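Local coordinates for A rubisco-like protein (Burkholderia fungorum, PDB 3NWR) that is a rubisco-like protein, probably an enzyme whose active site lies in a TIM-barrel domain, at residues A[242-247]-A[270-275]; A[280-285]-A[315-320]; A[286-291]-A[299-304]; A[322-327]-A[355-360]. All blocks are in the same frame, centred on the assembly; numbering follows the deposited sequence.

Interaction 1 of 4, residues A[242-247]-A[270-275]; sequences AMRRHA and IQSLRR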
loop_
_atom_site.group_PDB
_atom_site.type_symbol
_atom_site.label_atom_id
_atom_site.label_comp_id
_atom_site.label_asym_id
_atom_site.label_seq_id
_atom_site.Cartn_x
_atom_site.Cartn_y
_atom_site.Cartn_z
ATOM N N ALA A 242 15.889 -7.871 8.211
ATOM C CA ALA A 242 15.965 -7.354 9.572
ATOM C C ALA A 242 14.786 -7.825 10.412
ATOM O O ALA A 242 14.965 -8.220 11.569
ATOM C CB ALA A 242 16.060 -5.834 9.576
ATOM N N MET A 243 13.583 -7.798 9.839
ATOM C CA MET A 243 12.405 -8.289 10.559
ATOM C C MET A 243 12.553 -9.720 11.019
ATOM O O MET A 243 12.119 -10.067 12.120
ATOM C CB MET A 243 11.125 -8.173 9.728
ATOM C CG MET A 243 10.587 -6.775 9.650
ATOM S SD MET A 243 8.798 -6.760 9.327
ATOM C CE MET A 243 8.792 -7.401 7.674
ATOM N N ARG A 244 13.130 -10.566 10.172
ATOM C CA ARG A 244 13.355 -11.952 10.561
ATOM C C ARG A 244 14.319 -12.036 11.733
ATOM O O ARG A 244 14.101 -12.822 12.658
ATOM C CB ARG A 244 13.862 -12.795 9.384
ATOM C CG ARG A 244 12.738 -13.286 8.464
ATOM C CD ARG A 244 13.271 -14.049 7.256
ATOM N NE ARG A 244 12.229 -14.880 6.650
ATOM C CZ ARG A 244 12.220 -15.280 5.381
ATOM N NH1 ARG A 244 13.197 -14.913 4.556
ATOM N NH2 ARG A 244 11.232 -16.041 4.932
ATOM N N ARG A 245 15.381 -11.233 11.704
ATOM C CA ARG A 245 16.308 -11.192 12.836
ATOM C C ARG A 245 15.588 -10.720 14.097
ATOM O O ARG A 245 15.798 -11.274 15.177
ATOM C CB ARG A 245 17.517 -10.301 12.538
ATOM C CG ARG A 245 18.432 -10.876 11.465
ATOM C CD ARG A 245 19.739 -10.098 11.338
ATOM N NE ARG A 245 19.555 -8.702 10.943
ATOM C CZ ARG A 245 19.517 -8.265 9.683
ATOM N NH1 ARG A 245 19.637 -9.114 8.668
ATOM N NH2 ARG A 245 19.356 -6.972 9.438
ATOM N N HIS A 246 14.749 -9.695 13.968
ATOM C CA HIS A 246 14.009 -9.189 15.121
ATOM C C HIS A 246 13.080 -10.261 15.686
ATOM O O HIS A 246 12.959 -10.409 16.896
ATOM C CB HIS A 246 13.151 -7.971 14.762
ATOM C CG HIS A 246 13.910 -6.802 14.213
ATOM N ND1 HIS A 246 15.238 -6.552 14.503
ATOM C CD2 HIS A 246 13.503 -5.792 13.408
ATOM C CE1 HIS A 246 15.616 -5.446 13.884
ATOM N NE2 HIS A 246 14.582 -4.964 13.216
ATOM N N ALA A 247 12.409 -10.991 14.805
ATOM C CA ALA A 247 11.469 -12.016 15.247
ATOM C C ALA A 247 12.194 -13.157 15.961
ATOM O O ALA A 247 11.690 -13.698 16.958
ATOM C CB ALA A 247 10.648 -12.537 14.058
ATOM N N ILE A 270 5.441 -10.017 4.394
ATOM C CA ILE A 270 4.708 -10.645 5.486
ATOM C C ILE A 270 4.505 -12.142 5.270
ATOM O O ILE A 270 4.631 -12.926 6.219
ATOM C CB ILE A 270 3.378 -9.924 5.777
ATOM C CG1 ILE A 270 3.634 -8.471 6.209
ATOM C CG2 ILE A 270 2.574 -10.691 6.829
ATOM C CD1 ILE A 270 4.512 -8.292 7.448
ATOM N N GLN A 271 4.213 -12.554 4.039
ATOM C CA GLN A 271 4.044 -13.981 3.780
ATOM C C GLN A 271 5.345 -14.726 4.081
ATOM O O GLN A 271 5.327 -15.807 4.678
ATOM C CB GLN A 271 3.549 -14.251 2.355
ATOM C CG GLN A 271 3.304 -15.733 2.125
ATOM C CD GLN A 271 2.667 -16.060 0.794
ATOM O OE1 GLN A 271 2.374 -15.177 -0.018
ATOM N NE2 GLN A 271 2.442 -17.346 0.565
ATOM N N SER A 272 6.478 -14.139 3.703
ATOM C CA SER A 272 7.760 -14.775 3.984
ATOM C C SER A 272 8.041 -14.823 5.491
ATOM O O SER A 272 8.477 -15.849 6.007
ATOM C CB SER A 272 8.894 -14.071 3.238
ATOM O OG SER A 272 8.814 -14.365 1.852
ATOM N N LEU A 273 7.770 -13.726 6.190
ATOM C CA LEU A 273 7.970 -13.672 7.636
ATOM C C LEU A 273 7.111 -14.722 8.317
ATOM O O LEU A 273 7.551 -15.381 9.253
ATOM C CB LEU A 273 7.611 -12.292 8.175
ATOM C CG LEU A 273 7.608 -12.126 9.695
ATOM C CD1 LEU A 273 9.022 -12.338 10.263
ATOM C CD2 LEU A 273 7.079 -10.746 10.043
ATOM N N ARG A 274 5.874 -14.867 7.850
ATOM C CA ARG A 274 4.938 -15.833 8.428
ATOM C C ARG A 274 5.501 -17.242 8.425
ATOM O O ARG A 274 5.273 -18.010 9.372
ATOM C CB ARG A 274 3.622 -15.817 7.649
ATOM C CG ARG A 274 2.705 -17.021 7.903
ATOM C CD ARG A 274 1.886 -16.869 9.199
ATOM N NE ARG A 274 2.708 -16.982 10.403
ATOM C CZ ARG A 274 2.282 -16.777 11.649
ATOM N NH1 ARG A 274 1.010 -16.433 11.916
ATOM N NH2 ARG A 274 3.146 -16.937 12.639
ATOM N N ARG A 275 6.219 -17.595 7.362
ATOM C CA ARG A 275 6.745 -18.949 7.242
ATOM C C ARG A 275 7.899 -19.236 8.197
ATOM O O ARG A 275 8.169 -20.393 8.514
ATOM C CB ARG A 275 7.178 -19.238 5.806
ATOM C CG ARG A 275 6.033 -19.468 4.842
ATOM C CD ARG A 275 6.542 -20.176 3.586
ATOM N NE ARG A 275 7.661 -19.443 3.012
ATOM C CZ ARG A 275 7.520 -18.403 2.200
ATOM N NH1 ARG A 275 6.304 -17.989 1.859
ATOM N NH2 ARG A 275 8.591 -17.780 1.733
#
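The Arg244 guanidinium meets the helix of 270-275 with its edge: Ser272 O and Arg275 NH2 both lie close to its plane. The Arg275 guanidinium is flat against its own helix, with Ser272 CA 3.6 Å above the plane of one face and displaced toward the rim. These groups sit where two outer helices of the TIM barrel, 240-252 and 267-276, pack side by side. The segment axes run at 30° to each other and come no closer than 10.3 Å, so side chains fill the interval. Arg244 spans it because its chain is extended from CG to NE. Its NH2 donates a weak bond to Ser272 O at 3.0 Å, bent to 141° at the hydrogen. The stronger partner of that NH2 is Asp241 of the second subunit, which also takes Arg275 NH2; although the two NH2 atoms are 4.5 Å apart, this shared carboxylate probably offsets their charges. Ser272 OG likewise turns to the neighbouring subunit, bonding to its Asp239. Beneath this polar, intersubunit side lies a buried apolar seam. Leu273, with CG anti to its backbone N (chi1 173°), forks between two residues of 242-247: CD2 is 4.4 Å from Met243 SD, while CD1 is 4.1 Å from Ala247 CB. The methionine reaches further along the seam, where its CE comes within 4.4 Å of Ile270 CD1.

Interaction 2 of 4, residues A[280-285]-A[315-320]; sequences VLHAHR and HMHVHG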
loop_
_atom_site.group_PDB
_atom_site.type_symbol
_atom_site.label_atom_id
_atom_site.label_comp_id
_atom_site.label_asym_id
_atom_site.label_seq_id
_atom_site.Cartn_x
_atom_site.Cartn_y
_atom_site.Cartn_z
ATOM N N VAL A 280 2.806 -15.193 17.306
ATOM C CA VAL A 280 1.578 -14.527 16.870
ATOM C C VAL A 280 1.950 -13.315 16.023
ATOM O O VAL A 280 2.820 -12.536 16.397
ATOM C CB VAL A 280 0.764 -14.071 18.089
ATOM C CG1 VAL A 280 -0.472 -13.276 17.652
ATOM C CG2 VAL A 280 0.353 -15.274 18.925
ATOM N N LEU A 281 1.270 -13.163 14.892
ATOM C CA LEU A 281 1.516 -12.062 13.969
ATOM C C LEU A 281 0.387 -11.045 14.121
ATOM O O LEU A 281 -0.739 -11.271 13.653
ATOM C CB LEU A 281 1.564 -12.591 12.537
ATOM C CG LEU A 281 2.808 -12.317 11.706
ATOM C CD1 LEU A 281 2.563 -12.772 10.274
ATOM C CD2 LEU A 281 3.182 -10.846 11.764
ATOM N N HIS A 282 0.685 -9.950 14.808
ATOM C CA HIS A 282 -0.292 -8.888 15.072
ATOM C C HIS A 282 -0.163 -7.840 13.964
ATOM O O HIS A 282 0.818 -7.096 13.911
ATOM C CB HIS A 282 -0.024 -8.263 16.455
ATOM C CG HIS A 282 -0.981 -7.174 16.837
ATOM N ND1 HIS A 282 -2.191 -7.423 17.452
ATOM C CD2 HIS A 282 -0.892 -5.828 16.713
ATOM C CE1 HIS A 282 -2.812 -6.277 17.678
ATOM N NE2 HIS A 282 -2.051 -5.295 17.230
ATOM N N ALA A 283 -1.156 -7.780 13.082
ATOM C CA ALA A 283 -1.104 -6.878 11.935
ATOM C C ALA A 283 -1.619 -5.485 12.276
ATOM O O ALA A 283 -2.775 -5.337 12.680
ATOM C CB ALA A 283 -1.919 -7.468 10.774
ATOM N N HIS A 284 -0.780 -4.467 12.116
ATOM C CA HIS A 284 -1.224 -3.095 12.324
ATOM C C HIS A 284 -1.498 -2.487 10.966
ATOM O O HIS A 284 -0.626 -2.490 10.100
ATOM C CB HIS A 284 -0.196 -2.247 13.087
ATOM C CG HIS A 284 -0.788 -0.993 13.646
ATOM N ND1 HIS A 284 -1.004 0.131 12.880
ATOM C CD2 HIS A 284 -1.283 -0.710 14.877
ATOM C CE1 HIS A 284 -1.575 1.065 13.621
ATOM N NE2 HIS A 284 -1.751 0.582 14.839
ATOM N N ARG A 285 -2.702 -1.955 10.782
ATOM C CA ARG A 285 -3.127 -1.548 9.448
ATOM C C ARG A 285 -2.906 -0.069 9.129
ATOM O O ARG A 285 -3.460 0.436 8.153
ATOM C CB ARG A 285 -4.602 -1.922 9.217
ATOM C CG ARG A 285 -5.582 -0.983 9.925
ATOM C CD ARG A 285 -7.033 -1.414 9.789
ATOM N NE ARG A 285 -7.898 -0.258 10.012
ATOM C CZ ARG A 285 -9.229 -0.293 10.025
ATOM N NH1 ARG A 285 -9.873 -1.438 9.868
ATOM N NH2 ARG A 285 -9.908 0.832 10.174
ATOM N N HIS A 315 -4.057 -11.471 13.915
ATOM C CA HIS A 315 -4.940 -10.417 14.406
ATOM C C HIS A 315 -5.097 -9.351 13.337
ATOM O O HIS A 315 -4.148 -9.051 12.611
ATOM C CB HIS A 315 -4.338 -9.691 15.604
ATOM C CG HIS A 315 -3.952 -10.565 16.757
ATOM N ND1 HIS A 315 -3.213 -10.083 17.815
ATOM C CD2 HIS A 315 -4.208 -11.866 17.035
ATOM C CE1 HIS A 315 -3.029 -11.053 18.697
ATOM N NE2 HIS A 315 -3.626 -12.144 18.248
ATOM N N MET A 316 -6.282 -8.740 13.272
ATOM C CA MET A 316 -6.498 -7.568 12.426
ATOM C C MET A 316 -7.206 -6.470 13.204
ATOM O O MET A 316 -8.100 -6.751 14.007
ATOM C CB MET A 316 -7.348 -7.916 11.196
ATOM C CG MET A 316 -6.613 -8.721 10.120
ATOM S SD MET A 316 -5.393 -7.772 9.158
ATOM C CE MET A 316 -6.447 -6.806 8.061
ATOM N N HIS A 317 -6.819 -5.223 12.946
ATOM C CA HIS A 317 -7.447 -4.070 13.573
ATOM C C HIS A 317 -8.718 -3.645 12.860
ATOM O O HIS A 317 -8.769 -3.619 11.614
ATOM C CB HIS A 317 -6.472 -2.902 13.605
ATOM C CG HIS A 317 -5.522 -2.964 14.748
ATOM N ND1 HIS A 317 -5.667 -2.179 15.869
ATOM C CD2 HIS A 317 -4.431 -3.738 14.964
ATOM C CE1 HIS A 317 -4.700 -2.460 16.727
ATOM N NE2 HIS A 317 -3.938 -3.404 16.201
ATOM N N VAL A 318 -9.721 -3.272 13.654
ATOM C CA VAL A 318 -11.011 -2.833 13.131
ATOM C C VAL A 318 -11.422 -1.449 13.629
ATOM O O VAL A 318 -12.526 -0.984 13.334
ATOM C CB VAL A 318 -12.131 -3.841 13.468
ATOM C CG1 VAL A 318 -11.805 -5.204 12.881
ATOM C CG2 VAL A 318 -12.357 -3.948 14.977
ATOM N N HIS A 319 -10.516 -0.785 14.336
ATOM C CA HIS A 319 -10.796 0.473 15.017
ATOM C C HIS A 319 -11.900 0.247 16.047
ATOM O O HIS A 319 -11.921 -0.825 16.641
ATOM C CB HIS A 319 -10.973 1.625 14.025
ATOM C CG HIS A 319 -9.681 2.003 13.363
ATOM N ND1 HIS A 319 -9.555 3.072 12.502
ATOM C CD2 HIS A 319 -8.446 1.449 13.455
ATOM C CE1 HIS A 319 -8.303 3.159 12.089
ATOM N NE2 HIS A 319 -7.607 2.186 12.654
ATOM N N GLY A 320 -12.778 1.208 16.316
ATOM C CA GLY A 320 -13.642 1.019 17.475
ATOM C C GLY A 320 -14.975 1.721 17.450
ATOM O O GLY A 320 -15.120 2.767 16.821
HETATM O O HOH W 1 -4.807 -4.942 10.837
HETATM O O HOH W 2 -12.745 0.504 10.874
#
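Strands 280-284 and 315-319 run parallel at 23° with axes 5.1 Å apart, bridged at His282 and His315 by Ala283 N to His315 O (3.3 Å) and by a weak bond from His315 N to Leu281 O. They are neighbouring strands of the TIM barrel, joined through helix 301-309 as a beta-alpha-beta unit. Beyond the bridge the backbones part, and a water spans the gap, donating to Ala283 O and accepting from His317 N. His282, His284, His315 and His317 form a buried cluster. The imidazole of His282 extends anti to its backbone N (chi1 -179°) and is gripped at both nitrogens: ND1 pairs with His315 ND1 at 2.9 Å, each atom in the plane of the other ring, and NE2 pairs with His317 NE2 at 2.9 Å. Both neighbouring rings stand almost perpendicular to it, which leaves His282 little freedom to rotate. His284 turns an edge to the His317 face, while its ring nitrogens have partners elsewhere: Asn286 and, weakly, the carboxylated lysine at 195. Val280 CG1 lies over one face of His315, 3.4 Å from NE2. At the far end, Arg285 NH2 sits 3.2 Å above the plane of the His319 ring, over its centre.

Interaction 3 of 4, residues A[286-291]-A[299-304]; sequences NGYGMM and MSFQAY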
loop_
_atom_site.group_PDB
_atom_site.type_symbol
_atom_site.label_atom_id
_atom_site.label_comp_id
_atom_site.label_asym_id
_atom_site.label_seq_id
_atom_site.Cartn_x
_atom_site.Cartn_y
_atom_site.Cartn_z
ATOM N N ASN A 286 -2.094 0.629 9.919
ATOM C CA ASN A 286 -1.897 2.057 9.667
ATOM C C ASN A 286 -1.621 2.325 8.189
ATOM O O ASN A 286 -0.815 1.633 7.564
ATOM C CB ASN A 286 -0.817 2.679 10.582
ATOM C CG ASN A 286 0.586 2.206 10.257
ATOM O OD1 ASN A 286 1.288 2.831 9.475
ATOM N ND2 ASN A 286 1.008 1.102 10.881
ATOM N N GLY A 287 -2.329 3.312 7.638
ATOM C CA GLY A 287 -2.244 3.634 6.228
ATOM C C GLY A 287 -3.504 3.188 5.502
ATOM O O GLY A 287 -3.773 3.644 4.388
ATOM N N TYR A 288 -4.277 2.302 6.125
ATOM C CA TYR A 288 -5.498 1.805 5.494
ATOM C C TYR A 288 -6.524 2.929 5.249
ATOM O O TYR A 288 -7.333 2.843 4.323
ATOM C CB TYR A 288 -6.113 0.626 6.281
ATOM C CG TYR A 288 -7.443 0.191 5.713
ATOM C CD1 TYR A 288 -7.524 -0.355 4.434
ATOM C CD2 TYR A 288 -8.615 0.345 6.435
ATOM C CE1 TYR A 288 -8.741 -0.732 3.890
ATOM C CE2 TYR A 288 -9.847 -0.039 5.900
ATOM C CZ TYR A 288 -9.894 -0.579 4.629
ATOM O OH TYR A 288 -11.115 -0.940 4.085
ATOM N N GLY A 289 -6.469 3.996 6.042
ATOM C CA GLY A 289 -7.334 5.147 5.813
ATOM C C GLY A 289 -7.111 5.774 4.440
ATOM O O GLY A 289 -8.052 6.219 3.774
ATOM N N MET A 290 -5.858 5.839 4.010
ATOM C CA MET A 290 -5.556 6.310 2.665
ATOM C C MET A 290 -6.233 5.438 1.610
ATOM O O MET A 290 -6.621 5.936 0.556
ATOM C CB MET A 290 -4.041 6.333 2.435
ATOM C CG MET A 290 -3.646 6.392 0.972
ATOM S SD MET A 290 -1.865 6.584 0.734
ATOM C CE MET A 290 -1.312 5.023 1.385
ATOM N N MET A 291 -6.390 4.150 1.913
ATOM C CA MET A 291 -6.932 3.192 0.958
ATOM C C MET A 291 -8.451 3.085 1.004
ATOM O O MET A 291 -9.031 2.300 0.250
ATOM C CB MET A 291 -6.328 1.802 1.215
ATOM C CG MET A 291 -4.822 1.815 1.207
ATOM S SD MET A 291 -4.119 0.244 1.735
ATOM C CE MET A 291 -4.934 -0.911 0.636
ATOM N N MET A 299 -10.472 0.408 -1.296
ATOM C CA MET A 299 -10.760 -0.967 -0.921
ATOM C C MET A 299 -11.564 -1.011 0.368
ATOM O O MET A 299 -11.131 -0.478 1.392
ATOM C CB MET A 299 -9.443 -1.727 -0.743
ATOM C CG MET A 299 -9.566 -3.215 -0.863
ATOM S SD MET A 299 -7.934 -3.985 -0.704
ATOM C CE MET A 299 -6.990 -3.230 -2.010
ATOM N N SER A 300 -12.743 -1.631 0.321
ATOM C CA SER A 300 -13.501 -1.892 1.546
ATOM C C SER A 300 -12.810 -2.976 2.368
ATOM O O SER A 300 -11.987 -3.751 1.852
ATOM C CB SER A 300 -14.928 -2.342 1.224
ATOM O OG SER A 300 -15.597 -1.358 0.456
ATOM N N PHE A 301 -13.150 -3.048 3.648
ATOM C CA PHE A 301 -12.402 -3.922 4.545
ATOM C C PHE A 301 -12.533 -5.399 4.173
ATOM O O PHE A 301 -11.583 -6.152 4.295
ATOM C CB PHE A 301 -12.812 -3.693 6.009
ATOM C CG PHE A 301 -11.945 -4.415 7.009
ATOM C CD1 PHE A 301 -10.721 -3.887 7.412
ATOM C CD2 PHE A 301 -12.368 -5.611 7.556
ATOM C CE1 PHE A 301 -9.929 -4.564 8.354
ATOM C CE2 PHE A 301 -11.592 -6.285 8.492
ATOM C CZ PHE A 301 -10.368 -5.755 8.891
ATOM N N GLN A 302 -13.709 -5.828 3.722
ATOM C CA GLN A 302 -13.893 -7.249 3.404
ATOM C C GLN A 302 -12.807 -7.738 2.446
ATOM O O GLN A 302 -12.197 -8.795 2.659
ATOM C CB GLN A 302 -15.278 -7.477 2.793
ATOM C CG GLN A 302 -15.772 -8.909 2.839
ATOM C CD GLN A 302 -15.020 -9.839 1.913
ATOM O OE1 GLN A 302 -14.483 -9.431 0.874
ATOM N NE2 GLN A 302 -14.966 -11.112 2.294
ATOM N N ALA A 303 -12.569 -6.957 1.395
ATOM C CA ALA A 303 -11.563 -7.306 0.401
ATOM C C ALA A 303 -10.149 -7.194 0.987
ATOM O O ALA A 303 -9.319 -8.094 0.819
ATOM C CB ALA A 303 -11.699 -6.420 -0.833
ATOM N N TYR A 304 -9.884 -6.068 1.645
ATOM C CA TYR A 304 -8.590 -5.803 2.265
ATOM C C TYR A 304 -8.181 -6.938 3.208
ATOM O O TYR A 304 -7.060 -7.469 3.126
ATOM C CB TYR A 304 -8.688 -4.486 3.035
ATOM C CG TYR A 304 -7.429 -4.023 3.738
ATOM C CD1 TYR A 304 -6.351 -3.503 3.020
ATOM C CD2 TYR A 304 -7.342 -4.062 5.130
ATOM C CE1 TYR A 304 -5.200 -3.061 3.687
ATOM C CE2 TYR A 304 -6.208 -3.618 5.796
ATOM C CZ TYR A 304 -5.151 -3.117 5.070
ATOM O OH TYR A 304 -4.042 -2.671 5.752
#
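Tyr288 reaches from the 286-291 loop toward the start of helix 301-309, its ring directed there by a CG anti to the backbone N (chi1 175°). CB begins the contact, 3.9 Å from Tyr304 OH. CG follows, 4.0 Å from Tyr304 CE2. CD1 lies over the centre of the Tyr304 ring, 3.4 Å above its plane, and CE1 reaches Tyr304 CG at 3.5 Å. The two rings thus stack face to face, planes 30° apart, side chains running in opposite directions. On the other side of the ring, CE2 meets the Phe301 ring at its edge, 4.2 Å from Phe301 CD1. At the tip, Tyr288 OH donates to Met299 O at 2.7 Å, coming in 23° from the carbonyl plane. A second bond ties the same backbone: Met299 N donates to Met291 O at 2.8 Å, almost in line with the carbonyl bond. Met291 CE lies 3.7 Å from Tyr304 CE1, the sulfur taking an oblique Met-aromatic position beside the ring. Tyr304 OH is held by Asn263, and Met290 of the second subunit packs on Met291 and Met299. This buried aromatic stack belongs to the strand-to-helix connection of a beta-alpha-beta unit of the TIM barrel.

Interaction 4 of 4, residues A[322-327]-A[355-360]; sequences AGKFAQ and FSSGQW. With SO4 (sulfate ion), chain B.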
loop_
_atom_site.group_PDB
_atom_site.type_symbol
_atom_site.label_atom_id
_atom_site.label_comp_id
_atom_site.label_asym_id
_atom_site.label_seq_id
_atom_site.Cartn_x
_atom_site.Cartn_y
_atom_site.Cartn_z
ATOM N N ALA A 322 -17.814 4.087 18.737
ATOM C CA ALA A 322 -17.723 5.389 19.391
ATOM C C ALA A 322 -16.274 5.856 19.473
ATOM O O ALA A 322 -15.875 6.506 20.433
ATOM C CB ALA A 322 -18.348 5.335 20.793
ATOM N N GLY A 323 -15.486 5.528 18.456
ATOM C CA GLY A 323 -14.067 5.832 18.502
ATOM C C GLY A 323 -13.745 7.280 18.200
ATOM O O GLY A 323 -14.643 8.086 17.937
ATOM N N LYS A 324 -12.456 7.607 18.235
ATOM C CA LYS A 324 -11.999 8.965 17.955
ATOM C C LYS A 324 -11.532 9.129 16.505
ATOM O O LYS A 324 -11.244 10.237 16.069
ATOM C CB LYS A 324 -10.885 9.359 18.930
ATOM C CG LYS A 324 -11.330 9.311 20.388
ATOM C CD LYS A 324 -10.220 9.715 21.350
ATOM C CE LYS A 324 -10.708 9.623 22.789
ATOM N NZ LYS A 324 -9.727 10.194 23.755
ATOM N N PHE A 325 -11.477 8.023 15.766
ATOM C CA PHE A 325 -11.128 8.053 14.348
ATOM C C PHE A 325 -12.346 8.422 13.486
ATOM O O PHE A 325 -13.461 8.603 13.996
ATOM C CB PHE A 325 -10.605 6.676 13.903
ATOM C CG PHE A 325 -9.221 6.322 14.412
ATOM C CD1 PHE A 325 -8.150 7.176 14.235
ATOM C CD2 PHE A 325 -8.998 5.098 15.019
ATOM C CE1 PHE A 325 -6.871 6.832 14.677
ATOM C CE2 PHE A 325 -7.727 4.744 15.463
ATOM C CZ PHE A 325 -6.663 5.618 15.289
ATOM N N ALA A 326 -12.143 8.494 12.174
ATOM C CA ALA A 326 -13.203 8.881 11.238
ATOM C C ALA A 326 -14.207 7.771 10.928
ATOM O O ALA A 326 -15.312 8.044 10.465
ATOM C CB ALA A 326 -12.588 9.393 9.941
ATOM N N GLN A 327 -13.828 6.520 11.162
ATOM C CA GLN A 327 -14.669 5.397 10.750
ATOM C C GLN A 327 -16.013 5.332 11.475
ATOM O O GLN A 327 -16.094 5.599 12.672
ATOM C CB GLN A 327 -13.934 4.070 10.937
ATOM C CG GLN A 327 -12.868 3.804 9.881
ATOM C CD GLN A 327 -11.621 4.639 10.081
ATOM O OE1 GLN A 327 -11.255 4.974 11.201
ATOM N NE2 GLN A 327 -10.959 4.981 8.981
ATOM N N PHE A 355 -10.120 -4.168 18.653
ATOM C CA PHE A 355 -10.861 -2.920 18.736
ATOM C C PHE A 355 -10.021 -1.895 19.462
ATOM O O PHE A 355 -9.387 -2.217 20.473
ATOM C CB PHE A 355 -12.142 -3.131 19.541
ATOM C CG PHE A 355 -13.162 -3.989 18.845
ATOM C CD1 PHE A 355 -14.217 -3.404 18.149
ATOM C CD2 PHE A 355 -13.083 -5.376 18.908
ATOM C CE1 PHE A 355 -15.165 -4.190 17.512
ATOM C CE2 PHE A 355 -14.022 -6.172 18.277
ATOM C CZ PHE A 355 -15.067 -5.582 17.578
ATOM N N SER A 356 -10.034 -0.658 18.975
ATOM C CA SER A 356 -9.269 0.405 19.613
ATOM C C SER A 356 -9.835 1.778 19.288
ATOM O O SER A 356 -10.682 1.911 18.406
ATOM C CB SER A 356 -7.819 0.357 19.139
ATOM O OG SER A 356 -7.750 0.770 17.786
ATOM N N SER A 357 -9.334 2.777 20.014
ATOM C CA SER A 357 -9.692 4.195 19.862
ATOM C C SER A 357 -10.863 4.583 20.768
ATOM O O SER A 357 -12.015 4.269 20.469
ATOM C CB SER A 357 -9.982 4.568 18.401
ATOM O OG SER A 357 -10.154 5.972 18.280
ATOM N N GLY A 358 -10.550 5.258 21.870
ATOM C CA GLY A 358 -11.564 5.719 22.808
ATOM C C GLY A 358 -12.338 4.594 23.475
ATOM O O GLY A 358 -13.483 4.781 23.897
ATOM N N GLN A 359 -11.720 3.424 23.579
ATOM C CA GLN A 359 -12.390 2.281 24.182
ATOM C C GLN A 359 -12.281 2.304 25.699
ATOM O O GLN A 359 -11.234 2.625 26.263
ATOM C CB GLN A 359 -11.829 0.974 23.627
ATOM C CG GLN A 359 -12.027 0.842 22.117
ATOM C CD GLN A 359 -13.482 1.017 21.718
ATOM O OE1 GLN A 359 -14.332 0.195 22.069
ATOM N NE2 GLN A 359 -13.773 2.077 20.967
ATOM N N TRP A 360 -13.375 1.955 26.360
ATOM C CA TRP A 360 -13.413 1.949 27.813
ATOM C C TRP A 360 -14.648 1.172 28.261
ATOM O O TRP A 360 -15.330 0.560 27.435
ATOM C CB TRP A 360 -13.414 3.389 28.351
ATOM C CG TRP A 360 -14.665 4.163 28.051
ATOM C CD1 TRP A 360 -15.080 4.624 26.832
ATOM C CD2 TRP A 360 -15.654 4.586 28.998
ATOM N NE1 TRP A 360 -16.272 5.304 26.963
ATOM C CE2 TRP A 360 -16.648 5.284 28.282
ATOM C CE3 TRP A 360 -15.801 4.426 30.382
ATOM C CZ2 TRP A 360 -17.767 5.832 28.906
ATOM C CZ3 TRP A 360 -16.921 4.964 30.997
ATOM C CH2 TRP A 360 -17.886 5.656 30.260
HETATM S S SO4 B . -7.945 6.910 23.799
HETATM O O1 SO4 B . -6.848 6.386 24.609
HETATM O O2 SO4 B . -9.223 6.654 24.454
HETATM O O3 SO4 B . -7.930 6.262 22.492
HETATM O O4 SO4 B . -7.768 8.347 23.613
HETATM O O HOH W 3 -15.421 6.503 23.118
#
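Two strand-to-helix loops at the C-terminal mouth of the TIM barrel, where this fold places its active site, meet through Lys324 and Ser357. By topology and sequence, 322-327 probably corresponds to the lysine-bearing loop 6 of RuBisCO, and 355-360 probably to a loop that helps bind a substrate phosphate there. Ser357 carries the contact. Its OG, set anti to the backbone N (chi1 -173°), accepts from Lys324 N at 2.8 Å with 155° at the hydrogen. The CB of the same serine approaches the Phe325 ring obliquely, 3.6 Å from CD2. Its carbonyl oxygen takes two contacts: Gly323 CA makes a CH···O contact with Ser357 O at 3.2 Å, and Gln359 NE2 donates to that oxygen from above the carbonyl plane. Gln359 NE2 is bonded to Leu321 O as well, so it also joins the two loops. A water adds a further tie, donating to Ala322 O and Gly358 O at 2.7 Å each. Both loops reach a bound sulfate, probably from the crystallisation liquor. The Lys324 chain, extended beyond CG, brings NZ to sulfate O4 at 2.7 Å; Gly382 N is another donor to the ion. A sulfate held by glycine N-H groups and this lysine is consistent with a phosphate-like subsite, as in RuBisCO. Phe325 stacks on His319, while Gln327 NE2 bonds to Asp120 of the second subunit. On the 355-360 side, Gly358 N donates almost straight to sulfate O3, at 2.9 Å and 166°.

Overall arrangement
All four contacts belong to the TIM-barrel domain, and all reach the second subunit. Interaction 2 has its centre about 4 Å from the centre of the chain. Interaction 1 packs outside, about 17 Å away between centres, with Ile270 and Leu273 resting on Leu281. Interaction 3 occupies the crossover between the strands of interaction 2 and touches them: Phe301 CE1 is 3.5 Å from Arg285 NH1. Interaction 4 is joined to interaction 2 by the His319 ND1 to Gln327 OE1 bond (2.9 Å). A probable active site is bordered by interactions 2 and 4, with the carboxylated lysine beside His284 and the sulfate at interaction 4; interaction 1 is about 30 Å from interaction 4, centre to centre.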